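Cytidylate kinase-like family protein (Eubacterium ventriosum, PDB 3FDI) is of unknown function but belongs to the cytidylate kinase-like family, so it probably binds a nucleotide through its P-loop and may transfer phosphate. Local coordinates at residues 13-18 / 147-152; 24-29 / 187-192; 55-60 / 89-94; 166-169 / 173-176. One frame throughout, in Å; residues are numbered along the deposited sequence.

Interaction 1: residues 13-18 / 147-152; sequences REFGSG and NMMKKM. With SO4 (sulfate ion), chain G; SO4 (sulfate ion), chain F.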
# COMPACT_ATOMS: atom_id res chain seq x y z
N ARG B 13 9.59 -7.45 13.91
CA ARG B 13 10.81 -7.86 13.27
C ARG B 13 10.59 -8.52 11.89
O ARG B 13 9.55 -9.17 11.63
CB ARG B 13 11.57 -8.86 14.18
CG ARG B 13 11.22 -10.35 13.91
CD ARG B 13 10.44 -11.15 14.95
NE ARG B 13 9.01 -11.01 14.85
CZ ARG B 13 8.07 -11.94 15.08
NH1 ARG B 13 8.36 -13.17 15.42
NH2 ARG B 13 6.78 -11.59 14.95
N GLU B 14 11.58 -8.33 11.02
CA GLU B 14 11.71 -9.10 9.79
C GLU B 14 12.38 -10.41 10.14
O GLU B 14 13.27 -10.46 11.01
CB GLU B 14 12.63 -8.40 8.79
CG GLU B 14 12.22 -7.04 8.45
CD GLU B 14 13.13 -6.38 7.43
OE1 GLU B 14 14.36 -6.63 7.46
OE2 GLU B 14 12.62 -5.59 6.61
N PHE B 15 12.00 -11.46 9.42
CA PHE B 15 12.55 -12.78 9.63
C PHE B 15 14.01 -12.76 9.27
O PHE B 15 14.39 -12.21 8.22
CB PHE B 15 11.86 -13.75 8.73
CG PHE B 15 12.25 -15.18 8.98
CD1 PHE B 15 11.78 -15.85 10.11
CD2 PHE B 15 13.08 -15.87 8.09
CE1 PHE B 15 12.12 -17.18 10.36
CE2 PHE B 15 13.40 -17.21 8.31
CZ PHE B 15 12.92 -17.86 9.44
N GLY B 16 14.82 -13.32 10.16
CA GLY B 16 16.25 -13.29 10.01
C GLY B 16 17.01 -12.06 10.49
O GLY B 16 18.23 -12.01 10.33
N SER B 17 16.33 -11.07 11.09
CA SER B 17 16.98 -9.80 11.39
C SER B 17 17.77 -9.78 12.65
O SER B 17 18.54 -8.83 12.88
CB SER B 17 15.96 -8.70 11.54
OG SER B 17 15.03 -9.04 12.54
N GLY B 18 17.56 -10.79 13.50
CA GLY B 18 18.15 -10.82 14.85
C GLY B 18 17.15 -10.35 15.88
O GLY B 18 17.50 -10.09 17.03
N ASN B 147 13.66 -17.26 0.17
CA ASN B 147 12.26 -17.62 0.05
C ASN B 147 11.61 -17.67 1.39
O ASN B 147 10.55 -17.14 1.57
CB ASN B 147 12.13 -18.98 -0.63
CG ASN B 147 12.36 -18.89 -2.12
OD1 ASN B 147 12.32 -17.81 -2.70
ND2 ASN B 147 12.59 -20.03 -2.75
N MSE B 148 12.24 -18.33 2.35
CA MSE B 148 11.72 -18.29 3.72
C MSE B 148 11.51 -16.87 4.23
O MSE B 148 10.50 -16.57 4.86
CB MSE B 148 12.66 -19.01 4.64
CG MSE B 148 12.34 -20.45 4.76
SE MSE B 148 13.73 -21.18 5.84
CE MSE B 148 15.02 -21.37 4.39
N MSE B 149 12.46 -16.00 3.96
CA MSE B 149 12.40 -14.65 4.50
C MSE B 149 11.15 -13.97 3.94
O MSE B 149 10.35 -13.44 4.68
CB MSE B 149 13.67 -13.85 4.18
CG MSE B 149 14.88 -14.22 5.05
SE MSE B 149 16.55 -13.77 4.17
CE MSE B 149 16.09 -11.97 3.76
N LYS B 150 10.95 -14.07 2.62
CA LYS B 150 9.79 -13.45 1.98
C LYS B 150 8.44 -14.06 2.42
O LYS B 150 7.43 -13.38 2.47
CB LYS B 150 9.98 -13.52 0.46
CG LYS B 150 8.74 -13.47 -0.42
CD LYS B 150 9.15 -13.92 -1.81
CE LYS B 150 8.00 -13.84 -2.78
NZ LYS B 150 8.32 -14.50 -4.08
N LYS B 151 8.43 -15.34 2.75
CA LYS B 151 7.18 -15.97 3.14
C LYS B 151 6.74 -15.57 4.54
O LYS B 151 5.59 -15.22 4.78
CB LYS B 151 7.30 -17.49 3.07
CG LYS B 151 5.97 -18.18 3.25
CD LYS B 151 5.82 -19.23 2.22
CE LYS B 151 4.48 -19.94 2.28
NZ LYS B 151 4.56 -21.27 1.53
N MSE B 152 7.68 -15.60 5.45
CA MSE B 152 7.44 -15.28 6.83
C MSE B 152 7.10 -13.83 6.99
O MSE B 152 6.15 -13.50 7.72
CB MSE B 152 8.69 -15.58 7.62
CG MSE B 152 9.05 -17.03 7.67
SE MSE B 152 7.74 -18.13 8.59
CE MSE B 152 7.33 -17.04 10.15
S SO4 G . 14.55 -13.30 13.80
O1 SO4 G . 14.21 -13.56 15.20
O2 SO4 G . 13.85 -14.20 12.89
O3 SO4 G . 14.06 -11.92 13.62
O4 SO4 G . 16.03 -13.41 13.64
S SO4 F . 4.10 -13.66 15.45
O1 SO4 F . 3.29 -13.27 16.60
O2 SO4 F . 4.33 -12.42 14.71
O3 SO4 F . 5.32 -14.32 15.88
O4 SO4 F . 3.32 -14.65 14.66
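Phe15 lays its ring against helix 142-163 because CG stands anti to the backbone N (chi1 -174°), while Met152, a selenomethionine, bends at chi2 (-64°) and brings CG over that ring. The methylene sits 3.9 Å from the ring centroid and almost on its normal, a CH-pi contact; the selenium, 5.2 Å from the same centroid, adds a more distant Met-aromatic approach. Met149 meets the ring at its edge, CG lying in the ring plane and 3.9 Å from Phe15 CD2, and Met148 grazes Phe15 CE2 with its CB. Flexible, unbranched side chains suit this helix face, for they can mould themselves round a flat ring, which Arg137 also meets as a cation-pi partner.

The loop beside the ring makes a type II turn from Glu14 to Ser17, with Gly16 accepting the positive phi. Ser17 OG donates to Glu14 O at 2.7 Å in the carbonyl plane, and Ser17 N grips the same oxygen. Gly16 N and Gly18 N each give a 3.0 Å bond to one sulfate, at O2 and O4 respectively. Arg13 holds a second, NH2 reaching its O2 at 2.6 Å; a leucine here would probably leave that anion without one of its charged partners. Both sulfates probably come from the crystallisation liquor. Backbone amides wrapped round the first, continued by Gly19 and His20, mark the P-loop, where P-loop kinases cradle a nucleotide phosphate.

Interaction 2: residues 24-29 / 187-192; sequences KKLAEH and TATDMI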
# COMPACT_ATOMS: atom_id res chain seq x y z
N LYS B 24 15.25 -11.29 23.52
CA LYS B 24 15.95 -12.03 24.59
C LYS B 24 16.95 -11.19 25.38
O LYS B 24 16.91 -11.16 26.60
CB LYS B 24 16.68 -13.23 23.96
CG LYS B 24 17.14 -14.31 24.91
CD LYS B 24 17.12 -15.65 24.16
CE LYS B 24 17.95 -16.77 24.82
NZ LYS B 24 19.33 -16.88 24.23
N LYS B 25 17.85 -10.51 24.69
CA LYS B 25 18.80 -9.63 25.36
C LYS B 25 18.13 -8.55 26.22
O LYS B 25 18.52 -8.35 27.36
CB LYS B 25 19.80 -9.04 24.36
CG LYS B 25 20.75 -10.13 23.83
CD LYS B 25 21.67 -9.70 22.67
CE LYS B 25 22.91 -10.64 22.64
NZ LYS B 25 23.87 -10.36 21.53
N LEU B 26 17.11 -7.91 25.71
CA LEU B 26 16.32 -6.96 26.49
C LEU B 26 15.69 -7.63 27.74
O LEU B 26 15.77 -7.06 28.84
CB LEU B 26 15.20 -6.34 25.61
CG LEU B 26 15.65 -5.40 24.50
CD1 LEU B 26 14.50 -5.09 23.44
CD2 LEU B 26 16.28 -4.10 25.14
N ALA B 27 15.06 -8.79 27.58
CA ALA B 27 14.36 -9.46 28.69
C ALA B 27 15.36 -9.78 29.81
O ALA B 27 15.09 -9.56 30.99
CB ALA B 27 13.65 -10.78 28.20
N GLU B 28 16.53 -10.24 29.42
CA GLU B 28 17.61 -10.49 30.35
C GLU B 28 18.12 -9.21 30.99
O GLU B 28 18.42 -9.22 32.16
CB GLU B 28 18.77 -11.22 29.67
CG GLU B 28 18.54 -12.73 29.48
CD GLU B 28 19.52 -13.38 28.52
OE1 GLU B 28 20.51 -12.73 28.11
OE2 GLU B 28 19.28 -14.54 28.16
N HIS B 29 18.24 -8.12 30.24
CA HIS B 29 18.77 -6.89 30.84
C HIS B 29 17.85 -6.36 31.92
O HIS B 29 18.31 -5.93 32.97
CB HIS B 29 18.98 -5.80 29.81
CG HIS B 29 19.48 -4.52 30.41
ND1 HIS B 29 18.65 -3.48 30.76
CD2 HIS B 29 20.74 -4.11 30.70
CE1 HIS B 29 19.38 -2.48 31.24
NE2 HIS B 29 20.65 -2.84 31.21
N THR B 187 24.37 -3.63 19.72
CA THR B 187 24.26 -2.20 19.55
C THR B 187 22.79 -1.77 19.50
O THR B 187 22.43 -0.79 20.12
CB THR B 187 25.01 -1.70 18.30
OG1 THR B 187 26.43 -1.86 18.48
CG2 THR B 187 24.71 -0.21 18.05
N ALA B 188 21.96 -2.52 18.75
CA ALA B 188 20.51 -2.34 18.71
C ALA B 188 19.87 -2.49 20.10
O ALA B 188 19.06 -1.70 20.50
CB ALA B 188 19.88 -3.32 17.71
N THR B 189 20.25 -3.51 20.83
CA THR B 189 19.70 -3.72 22.16
C THR B 189 20.00 -2.51 23.05
O THR B 189 19.10 -2.00 23.75
CB THR B 189 20.25 -5.04 22.75
OG1 THR B 189 19.93 -6.11 21.85
CG2 THR B 189 19.67 -5.33 24.10
N ASP B 190 21.25 -2.01 22.99
CA ASP B 190 21.69 -0.88 23.85
C ASP B 190 20.92 0.38 23.53
O ASP B 190 20.61 1.17 24.41
CB ASP B 190 23.19 -0.57 23.74
CG ASP B 190 24.10 -1.63 24.41
OD1 ASP B 190 23.67 -2.51 25.22
OD2 ASP B 190 25.31 -1.61 24.11
N MSE B 191 20.63 0.58 22.25
CA MSE B 191 19.95 1.76 21.83
C MSE B 191 18.50 1.73 22.30
O MSE B 191 17.92 2.81 22.54
CB MSE B 191 19.98 1.86 20.33
CG MSE B 191 21.38 2.04 19.75
SE MSE B 191 21.36 1.87 17.82
CE MSE B 191 20.22 3.38 17.42
N ILE B 192 17.90 0.53 22.39
CA ILE B 192 16.51 0.40 22.83
C ILE B 192 16.46 0.68 24.32
O ILE B 192 15.55 1.36 24.81
CB ILE B 192 15.90 -1.02 22.52
CG1 ILE B 192 15.71 -1.17 21.00
CG2 ILE B 192 14.56 -1.24 23.27
CD1 ILE B 192 15.48 -2.60 20.51
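Thr189 and Leu26 run past each other in opposite directions where helices 19-30 and 185-197 meet; the axes of segments 24-29 and 187-192 cross at -48° and approach to 9.9 Å. Thr189 CG2, placed anti to the backbone N, projects into the angle between two residues of the other helix: it lies 3.8 Å from Leu26 CD2 and 3.7 Å from Lys25 CB. Lys25 crosses the threonine at about a right angle and touches it with CB, while its extended chain carries NZ along to Asp186, at the start of the same partner helix.

One turn further along, Ile192 also crosses Leu26 at about a right angle. Its CG2 comes 3.8 Å from Leu26 CD2 and 3.9 Å from CD1, and thus meets both methyls of the leucine fork. A leucine suits this place because its two branches can serve several neighbours at once: beneath the helix pair it also packs on Ile9 and Ile11 of strand 8-13, as Ile192 does on Ile178 of strand 176-180. Both helices therefore lie on the same side of the parallel sheet, the layered packing expected of a P-loop fold.

Thr189 OG1 turns back to Val185 O in its own helix, so burying the threonine leaves no hydroxyl without a partner. Between the two segments the contact is hydrocarbon packing, chosen by shape; the Lys25-Asp186 salt bridge adds a charged link between the same helices at the rim.

Interaction 3: residues 55-60 / 89-94; sequences ERFDEK and FIRKKA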
# COMPACT_ATOMS: atom_id res chain seq x y z
N GLU B 55 -15.61 -7.95 26.62
CA GLU B 55 -14.56 -7.48 25.78
C GLU B 55 -15.11 -6.58 24.69
O GLU B 55 -15.65 -6.99 23.66
CB GLU B 55 -13.72 -8.66 25.33
CG GLU B 55 -12.92 -9.18 26.53
CD GLU B 55 -11.95 -10.30 26.22
OE1 GLU B 55 -11.58 -10.50 25.04
OE2 GLU B 55 -11.56 -10.98 27.18
N ARG B 56 -15.09 -5.31 25.05
CA ARG B 56 -15.13 -4.21 24.14
C ARG B 56 -14.49 -3.09 24.97
O ARG B 56 -15.17 -2.20 25.52
CB ARG B 56 -16.55 -3.88 23.68
CG ARG B 56 -16.65 -2.56 22.92
CD ARG B 56 -17.84 -2.51 21.94
NE ARG B 56 -19.04 -3.18 22.45
CZ ARG B 56 -19.93 -2.65 23.30
NH1 ARG B 56 -19.76 -1.42 23.78
NH2 ARG B 56 -20.98 -3.37 23.69
N PHE B 57 -13.16 -3.22 25.10
CA PHE B 57 -12.32 -2.20 25.71
C PHE B 57 -11.93 -1.19 24.62
O PHE B 57 -10.96 -0.43 24.77
CB PHE B 57 -11.05 -2.85 26.32
CG PHE B 57 -11.32 -3.76 27.48
CD1 PHE B 57 -10.95 -3.39 28.78
CD2 PHE B 57 -11.94 -4.99 27.30
CE1 PHE B 57 -11.20 -4.24 29.88
CE2 PHE B 57 -12.20 -5.85 28.38
CZ PHE B 57 -11.82 -5.47 29.67
N ASP B 58 -12.71 -1.21 23.53
CA ASP B 58 -12.44 -0.43 22.31
C ASP B 58 -11.01 -0.57 21.76
O ASP B 58 -10.46 0.34 21.12
CB ASP B 58 -12.85 1.02 22.52
CG ASP B 58 -14.33 1.14 22.83
OD1 ASP B 58 -15.09 0.16 22.57
OD2 ASP B 58 -14.74 2.21 23.35
N GLU B 59 -10.43 -1.74 22.02
CA GLU B 59 -9.16 -2.13 21.46
C GLU B 59 -9.45 -2.74 20.07
O GLU B 59 -10.16 -3.76 19.94
CB GLU B 59 -8.43 -3.09 22.41
CG GLU B 59 -7.98 -2.34 23.70
CD GLU B 59 -7.48 -3.24 24.83
OE1 GLU B 59 -6.85 -4.28 24.53
OE2 GLU B 59 -7.70 -2.89 26.02
N LYS B 60 -8.93 -2.06 19.04
CA LYS B 60 -9.26 -2.32 17.62
C LYS B 60 -9.16 -3.80 17.16
O LYS B 60 -10.05 -4.30 16.48
CB LYS B 60 -8.42 -1.39 16.69
CG LYS B 60 -8.73 0.15 16.87
CD LYS B 60 -8.21 1.01 15.68
CE LYS B 60 -9.10 2.30 15.43
NZ LYS B 60 -9.02 3.37 16.47
N PHE B 89 -4.88 -12.17 26.98
CA PHE B 89 -3.74 -12.51 27.85
C PHE B 89 -2.81 -11.33 27.98
O PHE B 89 -2.41 -10.98 29.06
CB PHE B 89 -2.95 -13.73 27.33
CG PHE B 89 -1.72 -14.09 28.15
CD1 PHE B 89 -1.78 -15.07 29.13
CD2 PHE B 89 -0.51 -13.50 27.90
CE1 PHE B 89 -0.63 -15.40 29.89
CE2 PHE B 89 0.62 -13.82 28.63
CZ PHE B 89 0.56 -14.75 29.62
N ILE B 90 -2.46 -10.74 26.86
CA ILE B 90 -1.50 -9.68 26.79
C ILE B 90 -2.02 -8.44 27.46
O ILE B 90 -1.29 -7.77 28.19
CB ILE B 90 -1.18 -9.39 25.34
CG1 ILE B 90 -0.32 -10.54 24.79
CG2 ILE B 90 -0.40 -8.11 25.17
CD1 ILE B 90 0.09 -10.39 23.30
N ARG B 91 -3.30 -8.15 27.21
CA ARG B 91 -3.96 -6.99 27.77
C ARG B 91 -4.08 -7.12 29.30
O ARG B 91 -3.80 -6.19 30.02
CB ARG B 91 -5.33 -6.84 27.10
CG ARG B 91 -6.13 -5.58 27.49
CD ARG B 91 -7.66 -5.75 27.25
NE ARG B 91 -8.19 -6.84 28.07
CZ ARG B 91 -8.55 -6.76 29.35
NH1 ARG B 91 -8.48 -5.61 30.04
NH2 ARG B 91 -8.94 -7.85 29.96
N LYS B 92 -4.50 -8.28 29.78
CA LYS B 92 -4.62 -8.52 31.22
C LYS B 92 -3.29 -8.43 31.92
O LYS B 92 -3.19 -7.80 32.96
CB LYS B 92 -5.26 -9.89 31.52
CG LYS B 92 -6.77 -9.90 31.38
CD LYS B 92 -7.37 -11.28 31.76
CE LYS B 92 -8.90 -11.32 31.57
NZ LYS B 92 -9.60 -12.51 32.19
N LYS B 93 -2.27 -9.10 31.38
CA LYS B 93 -0.96 -9.07 31.99
C LYS B 93 -0.44 -7.62 32.03
O LYS B 93 0.12 -7.19 33.05
CB LYS B 93 0.04 -9.98 31.27
CG LYS B 93 -0.21 -11.48 31.45
CD LYS B 93 -0.11 -11.92 32.91
CE LYS B 93 0.28 -13.39 33.02
NZ LYS B 93 0.23 -13.97 34.39
N ALA B 94 -0.62 -6.87 30.94
CA ALA B 94 -0.20 -5.47 30.96
C ALA B 94 -0.99 -4.56 31.91
O ALA B 94 -0.39 -3.75 32.60
CB ALA B 94 -0.22 -4.87 29.57
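A cation-pi stack joins Phe57, in the loop leading to helix 60-66, to Arg91 on helix 81-95. The guanidinium lies over one face of the ring, with CZ 3.8 Å from the ring centroid, offset toward the rim, and the two planes tilted by only 27°. Arg91 reaches this pose by extending from the helix and then bending at chi3 (61°), which also sets CD above the same ring face, 4.3 Å from the centroid. Phe57 itself is exposed and touches a crystal neighbour, so its exact pose may owe something to the lattice.

Glu59 stands at the N-cap position of helix 60-66, and from there its side chain crosses that of Arg91 at about a right angle. It packs on the methylenes, OE1 lying 3.3 Å from Arg91 CG, whereas OE2 remains 4.5 Å from Arg91 NE, beyond a salt bridge. The charged end finds its partners on its own side instead: NH1 pairs with Glu96, and NH2 bonds to Asn88 OD1. These bonds help to fix the rotation of the flat group against the ring. A serine at this position would probably leave the Phe57 ring without its cationic cover and Glu96 without its mate.

Interaction 4: residues 166-169 / 173-176; sequences SKWG and TYDI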
# COMPACT_ATOMS: atom_id res chain seq x y z
N SER B 166 -2.92 0.17 11.62
CA SER B 166 -1.53 0.58 11.34
C SER B 166 -0.82 -0.52 10.49
O SER B 166 -1.26 -1.67 10.41
CB SER B 166 -0.78 0.75 12.65
OG SER B 166 -0.78 -0.55 13.26
N LYS B 167 0.31 -0.15 9.90
CA LYS B 167 0.96 -1.00 8.90
C LYS B 167 2.24 -1.62 9.44
O LYS B 167 3.13 -0.94 9.97
CB LYS B 167 1.29 -0.18 7.64
CG LYS B 167 0.04 0.38 6.93
CD LYS B 167 -0.83 -0.71 6.33
CE LYS B 167 -2.21 -0.20 5.87
NZ LYS B 167 -3.10 -1.41 5.55
N TRP B 168 2.32 -2.93 9.31
CA TRP B 168 3.49 -3.70 9.68
C TRP B 168 4.74 -3.11 9.02
O TRP B 168 4.76 -2.94 7.83
CB TRP B 168 3.36 -5.12 9.20
CG TRP B 168 4.48 -6.00 9.61
CD1 TRP B 168 4.63 -6.61 10.81
CD2 TRP B 168 5.59 -6.41 8.81
NE1 TRP B 168 5.77 -7.37 10.81
CE2 TRP B 168 6.38 -7.27 9.60
CE3 TRP B 168 6.00 -6.13 7.51
CZ2 TRP B 168 7.54 -7.86 9.13
CZ3 TRP B 168 7.16 -6.74 7.02
CH2 TRP B 168 7.92 -7.58 7.85
N GLY B 169 5.76 -2.82 9.79
CA GLY B 169 7.02 -2.33 9.22
C GLY B 169 7.11 -0.84 8.90
O GLY B 169 8.17 -0.37 8.53
N THR B 173 4.28 2.95 12.96
CA THR B 173 3.71 1.95 13.78
C THR B 173 4.49 1.77 15.11
O THR B 173 3.93 1.23 16.04
CB THR B 173 3.62 0.65 12.97
OG1 THR B 173 2.82 0.90 11.83
CG2 THR B 173 3.00 -0.54 13.80
N TYR B 174 5.74 2.22 15.19
CA TYR B 174 6.64 1.94 16.31
C TYR B 174 7.32 3.21 16.89
O TYR B 174 7.38 4.23 16.27
CB TYR B 174 7.72 0.95 15.85
CG TYR B 174 7.16 -0.25 15.07
CD1 TYR B 174 7.07 -0.19 13.70
CD2 TYR B 174 6.66 -1.38 15.71
CE1 TYR B 174 6.53 -1.20 12.94
CE2 TYR B 174 6.13 -2.48 14.94
CZ TYR B 174 6.08 -2.36 13.55
OH TYR B 174 5.61 -3.32 12.67
N ASP B 175 7.84 3.10 18.11
CA ASP B 175 8.70 4.11 18.68
C ASP B 175 10.11 4.14 18.17
O ASP B 175 10.71 5.23 18.06
CB ASP B 175 8.79 3.88 20.19
CG ASP B 175 7.45 4.05 20.86
OD1 ASP B 175 6.73 4.98 20.46
OD2 ASP B 175 7.08 3.26 21.73
N ILE B 176 10.65 2.96 17.89
CA ILE B 176 11.99 2.77 17.35
C ILE B 176 12.02 1.72 16.26
O ILE B 176 11.39 0.71 16.39
CB ILE B 176 12.94 2.23 18.39
CG1 ILE B 176 12.76 2.91 19.73
CG2 ILE B 176 14.36 2.45 17.94
CD1 ILE B 176 13.52 2.24 20.84
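Thr173 OG1 donates to Lys167 O at 2.6 Å, a short bond in which the hydroxyl sits above the carbonyl plane, 36° out of it. The side chain is well suited to this: OG1 lies beside the backbone N (chi1 -59°) and faces the carbonyl, while CG2 is 3.8 Å from Ser166 OG. That serine hydroxyl is buried by the contact and has no partner in the model.

Tyr174 makes the second link. Its OH accepts from Gly169 N at 2.9 Å in an almost straight bond (174°), the amide approaching near the plane of the ring at its edge. Both bonds tie together the loop that leads from helix 142-163 into strand 176-180, the strand at one edge of the parallel sheet within this chain. Thr173 CG2 lies over one face of the tyrosine ring, and the ring also stacks with Phe122 of the neighbouring strand, which Trp168 in turn meets edge-to-face.

Backbone groups close by are satisfied from outside: Trp168 N by Asn161 OD1, and Gly169 O by Ser171 OG of the third subunit. Glycine suits position 169, where phi is positive and a side-chain carbon would crowd the Trp168 ring.

Interaction 2 is the buried, apolar one, two helices on the sheet; interactions 1 and 4 are partly buried and mix packing with polar bonds: interaction 1 sets a loop after a strand on a helix, interaction 4 closes a loop before one. Helix 142-163 supplies one side of interaction 1 and packs against interaction 4, and the two touch directly, Arg13 O lying 3.5 Å from Trp168 CZ2. Interaction 4 also meets interaction 2, with Ile176 CD1 4.0 Å from Ile192 CA, and both border the third subunit. Interaction 3, nearer the surface, lies across the chain's centre from interaction 1; there a buried arginine stacks on an exposed ring, whereas interaction 1 sets a ring against selenomethionines beside bound sulfate.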